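Local coordinates for protein VIN1 (Oscarella pearsei, PDB 6BFI) that binds actin filaments and may play a part in cell-cell adhesion, at residues A[668-673]-A[707-712]; A[700-705]-A[798-803]. All coordinates share one frame; numbering follows the deposited sequence.

Interaction 1 (A[668-673]-A[707-712]); sequences NPIHHA and KYTRGE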
# COMPACT_ATOMS: atom_id res chain seq x y z
N ASN A 668 -0.24 -4.60 30.06
CA ASN A 668 0.47 -5.56 29.22
C ASN A 668 0.09 -5.37 27.76
O ASN A 668 -0.61 -6.20 27.17
CB ASN A 668 0.17 -6.99 29.68
CG ASN A 668 0.80 -7.33 31.01
OD1 ASN A 668 0.26 -7.00 32.07
ND2 ASN A 668 1.95 -8.00 30.98
N PRO A 669 0.57 -4.29 27.13
CA PRO A 669 0.29 -4.12 25.69
C PRO A 669 0.92 -5.21 24.83
O PRO A 669 0.28 -5.71 23.89
CB PRO A 669 0.89 -2.74 25.38
CG PRO A 669 1.04 -2.06 26.71
CD PRO A 669 1.32 -3.16 27.68
N ILE A 670 2.17 -5.57 25.12
CA ILE A 670 2.84 -6.63 24.38
C ILE A 670 2.05 -7.93 24.47
O ILE A 670 1.88 -8.64 23.47
CB ILE A 670 4.28 -6.81 24.89
CG1 ILE A 670 5.07 -5.51 24.74
CG2 ILE A 670 4.98 -7.94 24.15
CD1 ILE A 670 6.48 -5.58 25.31
N HIS A 671 1.54 -8.25 25.66
CA HIS A 671 0.75 -9.46 25.84
C HIS A 671 -0.53 -9.41 25.02
O HIS A 671 -0.96 -10.42 24.47
CB HIS A 671 0.43 -9.67 27.32
CG HIS A 671 -0.21 -10.99 27.62
ND1 HIS A 671 -1.51 -11.28 27.26
CD2 HIS A 671 0.26 -12.09 28.25
CE1 HIS A 671 -1.81 -12.51 27.66
NE2 HIS A 671 -0.75 -13.02 28.26
N HIS A 672 -1.16 -8.23 24.94
CA HIS A 672 -2.36 -8.11 24.12
C HIS A 672 -2.06 -8.34 22.65
O HIS A 672 -2.81 -9.05 21.96
CB HIS A 672 -3.00 -6.73 24.34
CG HIS A 672 -3.84 -6.64 25.57
ND1 HIS A 672 -5.21 -6.62 25.54
CD2 HIS A 672 -3.49 -6.58 26.88
CE1 HIS A 672 -5.68 -6.53 26.77
NE2 HIS A 672 -4.66 -6.51 27.61
N ALA A 673 -0.97 -7.76 22.14
CA ALA A 673 -0.62 -7.97 20.73
C ALA A 673 -0.31 -9.44 20.47
O ALA A 673 -0.78 -10.03 19.48
CB ALA A 673 0.57 -7.09 20.35
N LYS A 707 5.99 -10.52 29.94
CA LYS A 707 6.19 -10.83 31.36
C LYS A 707 7.56 -10.38 31.84
O LYS A 707 7.71 -9.91 32.97
CB LYS A 707 6.00 -12.33 31.59
CG LYS A 707 6.32 -12.79 33.01
CD LYS A 707 5.93 -14.25 33.21
CE LYS A 707 6.39 -14.76 34.56
NZ LYS A 707 7.88 -14.78 34.67
N TYR A 708 8.58 -10.50 30.99
CA TYR A 708 9.94 -10.16 31.41
C TYR A 708 10.17 -8.66 31.48
O TYR A 708 10.93 -8.19 32.34
CB TYR A 708 10.96 -10.82 30.48
CG TYR A 708 10.90 -12.33 30.53
CD1 TYR A 708 10.51 -13.00 31.69
CD2 TYR A 708 11.23 -13.09 29.42
CE1 TYR A 708 10.46 -14.38 31.74
CE2 TYR A 708 11.17 -14.48 29.45
CZ TYR A 708 10.79 -15.11 30.62
OH TYR A 708 10.74 -16.48 30.66
N THR A 709 9.55 -7.87 30.60
CA THR A 709 9.65 -6.42 30.73
C THR A 709 8.81 -5.91 31.89
O THR A 709 9.14 -4.87 32.47
CB THR A 709 9.23 -5.72 29.44
OG1 THR A 709 7.80 -5.73 29.32
CG2 THR A 709 9.84 -6.40 28.23
N ARG A 710 7.74 -6.62 32.25
CA ARG A 710 6.93 -6.19 33.38
C ARG A 710 7.66 -6.34 34.71
O ARG A 710 7.26 -5.71 35.70
CB ARG A 710 5.61 -6.97 33.42
CG ARG A 710 4.50 -6.25 34.17
CD ARG A 710 3.69 -7.19 35.06
NE ARG A 710 3.14 -8.32 34.31
CZ ARG A 710 3.60 -9.57 34.39
NH1 ARG A 710 4.62 -9.85 35.18
NH2 ARG A 710 3.03 -10.53 33.67
N GLY A 711 8.71 -7.16 34.77
CA GLY A 711 9.42 -7.39 36.01
C GLY A 711 10.12 -6.17 36.57
O GLY A 711 11.04 -5.64 35.94
N GLU A 712 9.69 -5.71 37.75
CA GLU A 712 10.27 -4.54 38.41
C GLU A 712 10.32 -4.82 39.91
O GLU A 712 9.35 -4.56 40.63
CB GLU A 712 9.49 -3.28 38.10
CG GLU A 712 9.68 -2.73 36.69
CD GLU A 712 10.99 -1.97 36.52
OE1 GLU A 712 11.86 -2.05 37.41
OE2 GLU A 712 11.14 -1.28 35.49
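The side-chain amide of Asn668 overlaps the guanidinium group of Arg710. The two flat groups lie neither stacked nor coplanar, their planes 61° apart. The closest approach joins two nitrogens: Asn668 ND2 lies 3.6 Å from Arg710 NE. Both are donors, so this is van der Waals contact and not a hydrogen bond. On the other branch of the amide, Asn668 OD1 lies at the guanidinium edge, in its plane, 3.9 Å from Arg710 NE. The ND2 group has its polar partner elsewhere, in a hydrogen bond to Ser706 OG, one turn earlier on helix 690-710. That bond helps to set the rotation of the amide and ties the start of helix 669-682 to its neighbour. Arg710 comes to the amide along a folded path. Its CG is anti to the backbone N (chi1 -157°), and bends at chi2 and chi3 then turn the chain back. With an alanine in place of the asparagine, Ser706 OG would probably lose its amide partner, and a gap would open beside the guanidinium group, leaving it freer to turn.

A second, looser touch sets a methyl group against a hydroxyl. Ile670 CD1, at the end of its extended branch, reaches to 4.2 Å from Thr709 OG1. The threonine hydroxyl is already engaged, donating to the backbone O of Ser706. Ser706 thus takes one polar side chain from each segment, the asparagine at its hydroxyl and the threonine at its carbonyl. Ile670 also rests on Val797 of helix 786-817, so its side chain faces into the bundle. Asn668 holds the N-cap position of helix 669-682, but makes no capping bond. The contact joins the beginning of one helix to the far end of the next, as in an antiparallel helical hairpin of a vinculin-type bundle.

Interaction 2 (A[700-705]-A[798-803]); sequences RKMAMM and GNAENL
Met702 and the pair Ala800 and Leu803 meet between two helices of a helical bundle of the vinculin family. Helices 690-710 and 786-817 run in roughly opposite directions here. Their backbones come nearest at Met702 and Ala800, with CA atoms 8.0 Å apart. The small alanine leaves room for the methionine chain between the helices.

The contact itself is apolar. All three residues that touch are buried. Both close approaches come from Met702, which uses two different atoms. Its sulfur lies against the methyl group of the alanine, with Met702 SD 3.7 Å from Ala800 CB. Its terminal methyl goes on to the leucine one turn later. The torsions explain this reach. CG of Met702 is anti to the backbone N (chi1 -174°), which sends the chain out toward the other helix. Bends at chi2 and chi3 then swing the methyl along that helix instead of straight into it. Met702 and Leu803 therefore meet at a slant. The next methionine, one turn on, also points toward helix 786-817 but stands further back, with Met705 SD 4.9 Å from Ala800 CB.

The polar and charged groups of these segments are turned to other parts of the fold. Arg700 forms a salt bridge with Glu655 of helix 649-659. Lys701 forms one with Glu728 of helix 718-745. Each helix thus gives one face to this apolar seam and others to different neighbours. The leucine bridges two of them, since Leu803 also packs on Ile766 of helix 763-778. Of its two methyl groups, CD2 is the one that meets the methionine: Leu803 CD2 lies 3.7 Å from Met702 CE.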
# COMPACT_ATOMS: atom_id res chain seq x y z
N ARG A 700 3.69 -17.13 21.84
CA ARG A 700 4.09 -17.55 23.18
C ARG A 700 5.34 -16.81 23.64
O ARG A 700 5.38 -16.23 24.74
CB ARG A 700 4.33 -19.07 23.20
CG ARG A 700 3.15 -19.91 22.77
CD ARG A 700 3.50 -21.40 22.80
NE ARG A 700 2.45 -22.23 22.23
CZ ARG A 700 2.55 -22.88 21.08
NH1 ARG A 700 3.66 -22.81 20.36
NH2 ARG A 700 1.54 -23.62 20.64
N LYS A 701 6.37 -16.80 22.79
CA LYS A 701 7.61 -16.11 23.14
C LYS A 701 7.37 -14.62 23.40
O LYS A 701 7.96 -14.05 24.33
CB LYS A 701 8.64 -16.29 22.02
CG LYS A 701 9.09 -17.74 21.83
CD LYS A 701 10.01 -17.87 20.62
CE LYS A 701 10.55 -19.28 20.48
NZ LYS A 701 11.38 -19.67 21.66
N MET A 702 6.51 -13.99 22.61
CA MET A 702 6.26 -12.56 22.80
C MET A 702 5.53 -12.30 24.11
O MET A 702 5.79 -11.28 24.78
CB MET A 702 5.46 -12.01 21.61
CG MET A 702 5.26 -10.50 21.65
SD MET A 702 6.77 -9.55 21.38
CE MET A 702 7.07 -9.87 19.64
N ALA A 703 4.62 -13.20 24.50
CA ALA A 703 3.99 -13.09 25.81
C ALA A 703 5.02 -13.22 26.93
O ALA A 703 4.97 -12.48 27.93
CB ALA A 703 2.89 -14.14 25.96
N MET A 704 5.96 -14.16 26.78
CA MET A 704 7.04 -14.27 27.76
C MET A 704 7.84 -12.98 27.83
O MET A 704 8.23 -12.54 28.93
CB MET A 704 7.95 -15.45 27.42
CG MET A 704 7.24 -16.79 27.46
SD MET A 704 6.27 -17.00 28.96
CE MET A 704 7.55 -16.97 30.22
N MET A 705 8.10 -12.35 26.68
CA MET A 705 8.80 -11.06 26.69
C MET A 705 8.01 -10.03 27.48
O MET A 705 8.57 -9.29 28.30
CB MET A 705 9.05 -10.56 25.27
CG MET A 705 9.53 -9.10 25.26
SD MET A 705 9.90 -8.37 23.66
CE MET A 705 11.23 -9.43 23.11
N GLY A 798 6.17 -0.38 21.18
CA GLY A 798 5.79 0.00 19.83
C GLY A 798 6.35 -0.95 18.79
O GLY A 798 5.63 -1.41 17.90
N ASN A 799 7.64 -1.26 18.90
CA ASN A 799 8.28 -2.20 17.98
C ASN A 799 7.59 -3.56 18.02
O ASN A 799 7.30 -4.16 16.98
CB ASN A 799 9.76 -2.33 18.32
CG ASN A 799 10.49 -3.26 17.38
OD1 ASN A 799 10.57 -4.46 17.61
ND2 ASN A 799 11.04 -2.70 16.30
N ALA A 800 7.32 -4.07 19.23
CA ALA A 800 6.73 -5.40 19.36
C ALA A 800 5.30 -5.43 18.82
O ALA A 800 4.90 -6.40 18.17
CB ALA A 800 6.75 -5.85 20.83
N GLU A 801 4.52 -4.38 19.09
CA GLU A 801 3.18 -4.29 18.51
C GLU A 801 3.24 -4.30 16.99
O GLU A 801 2.49 -5.02 16.33
CB GLU A 801 2.48 -3.02 19.02
CG GLU A 801 2.01 -3.11 20.46
CD GLU A 801 1.53 -1.78 20.99
OE1 GLU A 801 1.96 -0.73 20.47
OE2 GLU A 801 0.71 -1.77 21.94
N ASN A 802 4.15 -3.51 16.41
CA ASN A 802 4.30 -3.50 14.96
C ASN A 802 4.67 -4.89 14.44
O ASN A 802 4.13 -5.34 13.41
CB ASN A 802 5.35 -2.47 14.55
CG ASN A 802 5.67 -2.53 13.07
OD1 ASN A 802 6.82 -2.69 12.69
ND2 ASN A 802 4.64 -2.41 12.24
N LEU A 803 5.57 -5.59 15.13
CA LEU A 803 5.93 -6.94 14.71
C LEU A 803 4.73 -7.88 14.74
O LEU A 803 4.54 -8.68 13.82
CB LEU A 803 7.05 -7.49 15.60
CG LEU A 803 7.47 -8.93 15.26
CD1 LEU A 803 7.95 -9.03 13.82
CD2 LEU A 803 8.54 -9.42 16.23

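Overall arrangement
Both interactions use helix 690-710, and their centres are about 8 Å apart. Interaction 1 joins it to helix 669-682, its predecessor in the chain. Interaction 2 joins it to the more distant helix 786-817. Their chemistry follows their place. Interaction 2 is fully buried and purely apolar. Interaction 1 is only partly buried and lies further from the centre of the chain. It combines an exposed arginine and a buried amide with one contact of an isoleucine methyl on a threonine hydroxyl. The two contacts also touch each other: Ile670 CG2 packs 3.5 Å from Met702 O, and Pro669 CB lies 3.6 Å from Glu801 OE2. Together they bring three helices of one bundle into contact.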